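Periplasmic divalent cation tolerance protein (Thermotoga maritima, PDB 1VHF) forms trimers of the CutA family, probably contributes to heavy-metal resistance and probably binds copper ions. Local coordinates at residues S8-E13 / A55-T60. Numbering follows the deposited sequence.
Sequences STFPNE and AIFKTT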
loop_
_atom_site.group_PDB
_atom_site.type_symbol
_atom_site.label_atom_id
_atom_site.label_comp_id
_atom_site.label_asym_id
_atom_site.label_seq_id
_atom_site.Cartn_x
_atom_site.Cartn_y
_atom_site.Cartn_z
ATOM N N SER A 8 3.361 1.813 0.040
ATOM C CA SER A 8 3.611 2.626 -1.163
ATOM C C SER A 8 3.364 4.074 -0.775
ATOM O O SER A 8 2.815 4.400 0.278
ATOM C CB SER A 8 2.706 2.195 -2.309
ATOM O OG SER A 8 3.078 2.877 -3.511
ATOM N N THR A 9 3.782 4.981 -1.665
ATOM C CA THR A 9 3.556 6.409 -1.480
ATOM C C THR A 9 2.854 6.952 -2.725
ATOM O O THR A 9 2.905 6.374 -3.827
ATOM C CB THR A 9 4.753 7.258 -1.152
ATOM O OG1 THR A 9 5.617 7.383 -2.298
ATOM C CG2 THR A 9 5.512 6.696 0.037
ATOM N N PHE A 10 2.104 8.038 -2.492
ATOM C CA PHE A 10 1.243 8.673 -3.490
ATOM C C PHE A 10 1.370 10.174 -3.460
ATOM O O PHE A 10 1.772 10.757 -2.456
ATOM C CB PHE A 10 -0.245 8.317 -3.124
ATOM C CG PHE A 10 -0.433 6.814 -3.129
ATOM C CD1 PHE A 10 -0.304 6.112 -1.926
ATOM C CD2 PHE A 10 -0.743 6.126 -4.286
ATOM C CE1 PHE A 10 -0.400 4.732 -1.910
ATOM C CE2 PHE A 10 -0.854 4.738 -4.254
ATOM C CZ PHE A 10 -0.707 4.035 -3.061
ATOM N N PRO A 11 1.052 10.844 -4.567
ATOM C CA PRO A 11 1.222 12.285 -4.615
ATOM C C PRO A 11 0.291 13.087 -3.769
ATOM O O PRO A 11 0.630 14.268 -3.501
ATOM C CB PRO A 11 0.989 12.622 -6.097
ATOM C CG PRO A 11 0.147 11.505 -6.606
ATOM C CD PRO A 11 0.604 10.279 -5.843
ATOM N N ASN A 12 -0.860 12.581 -3.389
ATOM C CA ASN A 12 -1.816 13.319 -2.597
ATOM C C ASN A 12 -2.754 12.406 -1.845
ATOM O O ASN A 12 -2.724 11.183 -2.076
ATOM C CB ASN A 12 -2.528 14.350 -3.474
ATOM C CG ASN A 12 -3.177 13.691 -4.688
ATOM O OD1 ASN A 12 -4.022 12.807 -4.522
ATOM N ND2 ASN A 12 -2.768 14.071 -5.879
ATOM N N GLU A 13 -3.573 12.952 -0.967
ATOM C CA GLU A 13 -4.481 12.177 -0.142
ATOM C C GLU A 13 -5.563 11.526 -0.991
ATOM O O GLU A 13 -5.859 10.340 -0.827
ATOM C CB GLU A 13 -5.121 13.027 0.972
ATOM C CG GLU A 13 -5.942 12.229 1.982
ATOM C CD GLU A 13 -6.669 13.031 3.039
ATOM O OE1 GLU A 13 -6.428 14.245 3.116
ATOM O OE2 GLU A 13 -7.460 12.451 3.829
ATOM N N ALA A 55 0.874 4.813 2.400
ATOM C CA ALA A 55 -0.190 3.914 2.807
ATOM C C ALA A 55 0.387 2.522 2.983
ATOM O O ALA A 55 1.331 2.089 2.341
ATOM C CB ALA A 55 -1.292 3.860 1.756
ATOM N N ILE A 56 -0.236 1.842 3.950
ATOM C CA ILE A 56 0.064 0.438 4.229
ATOM C C ILE A 56 -1.236 -0.315 3.866
ATOM O O ILE A 56 -2.312 0.028 4.368
ATOM C CB ILE A 56 0.536 0.057 5.607
ATOM C CG1 ILE A 56 -0.294 0.523 6.780
ATOM C CG2 ILE A 56 2.021 0.499 5.791
ATOM C CD1 ILE A 56 -0.166 -0.358 8.022
ATOM N N PHE A 57 -1.072 -1.322 3.062
ATOM C CA PHE A 57 -2.198 -2.162 2.571
ATOM C C PHE A 57 -2.047 -3.532 3.227
ATOM O O PHE A 57 -0.979 -4.140 3.059
ATOM C CB PHE A 57 -2.096 -2.285 1.051
ATOM C CG PHE A 57 -2.197 -0.964 0.348
ATOM C CD1 PHE A 57 -3.390 -0.279 0.294
ATOM C CD2 PHE A 57 -1.072 -0.412 -0.254
ATOM C CE1 PHE A 57 -3.511 0.929 -0.384
ATOM C CE2 PHE A 57 -1.174 0.790 -0.935
ATOM C CZ PHE A 57 -2.382 1.459 -0.991
ATOM N N LYS A 58 -3.048 -3.942 3.983
ATOM C CA LYS A 58 -2.938 -5.240 4.677
ATOM C C LYS A 58 -3.659 -6.321 3.900
ATOM O O LYS A 58 -4.813 -6.150 3.482
ATOM C CB LYS A 58 -3.586 -5.127 6.088
ATOM C CG LYS A 58 -2.698 -4.220 6.966
ATOM C CD LYS A 58 -3.409 -3.768 8.227
ATOM C CE LYS A 58 -3.951 -2.355 7.979
ATOM N NZ LYS A 58 -5.236 -2.148 8.668
ATOM N N THR A 59 -2.931 -7.429 3.635
ATOM C CA THR A 59 -3.588 -8.517 2.913
ATOM C C THR A 59 -2.877 -9.826 3.273
ATOM O O THR A 59 -2.103 -9.838 4.222
ATOM C CB THR A 59 -3.608 -8.225 1.410
ATOM O OG1 THR A 59 -4.516 -9.137 0.774
ATOM C CG2 THR A 59 -2.230 -8.353 0.763
ATOM N N THR A 60 -3.246 -10.890 2.556
ATOM C CA THR A 60 -2.586 -12.176 2.839
ATOM C C THR A 60 -1.471 -12.415 1.867
ATOM O O THR A 60 -1.384 -11.855 0.781
ATOM C CB THR A 60 -3.647 -13.298 2.760
ATOM O OG1 THR A 60 -4.135 -13.379 1.417
ATOM C CG2 THR A 60 -4.757 -13.081 3.767
#
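Ser-8 and Ala-55 form a hydrogen-bonded pair between two antiparallel strands, each giving its N-H to the other's carbonyl. The Ser-8 N to Ala-55 O bond is 3.1 Å, and the return bond from Ala-55 N to Ser-8 O is 2.9 Å. On the face carrying Ser-8, Phe-10, Ala-55 and Phe-57 the packing is close. The two phenyl rings reach toward one another from opposite directions without stacking: Phe-10 CZ comes in at the edge of the Phe-57 ring, 3.7 Å from Phe-57 CZ, and Phe-57 CE2 lies in the plane of the Phe-10 ring. In both, CG is anti to the carbonyl carbon (chi1 -59° and -61°), which helps bring the rings together beside Ser-8 and Ala-55, on the same face of the sheet. A methyl suits position 55, because Phe-10 CE1 comes within 3.9 Å of Ala-55 CB and the small group leaves room for both rings. Ser-8 is likewise compact: its CB sits at the edge of the Phe-57 ring, 4.3 Å from Phe-57 CE2, while its buried hydroxyl is satisfied by hydrogen bonds with Ala-81 O and His-75 NE2. The reverse face is looser. Thr-9 and Ile-56 point away from the contact and are partly exposed, both beta-branched, as suits extended strands, and Thr-9 OG1 finds a polar partner in Glu-52. This contact joins the two central strands, 3-10 and 46-60, of the ferredoxin-like beta-alpha-beta-beta-alpha-beta fold; strands 82-86 and 31-43 flank them, and Leu-71 of helix 64-74 packs on Ser-8, Phe-10 and Phe-57.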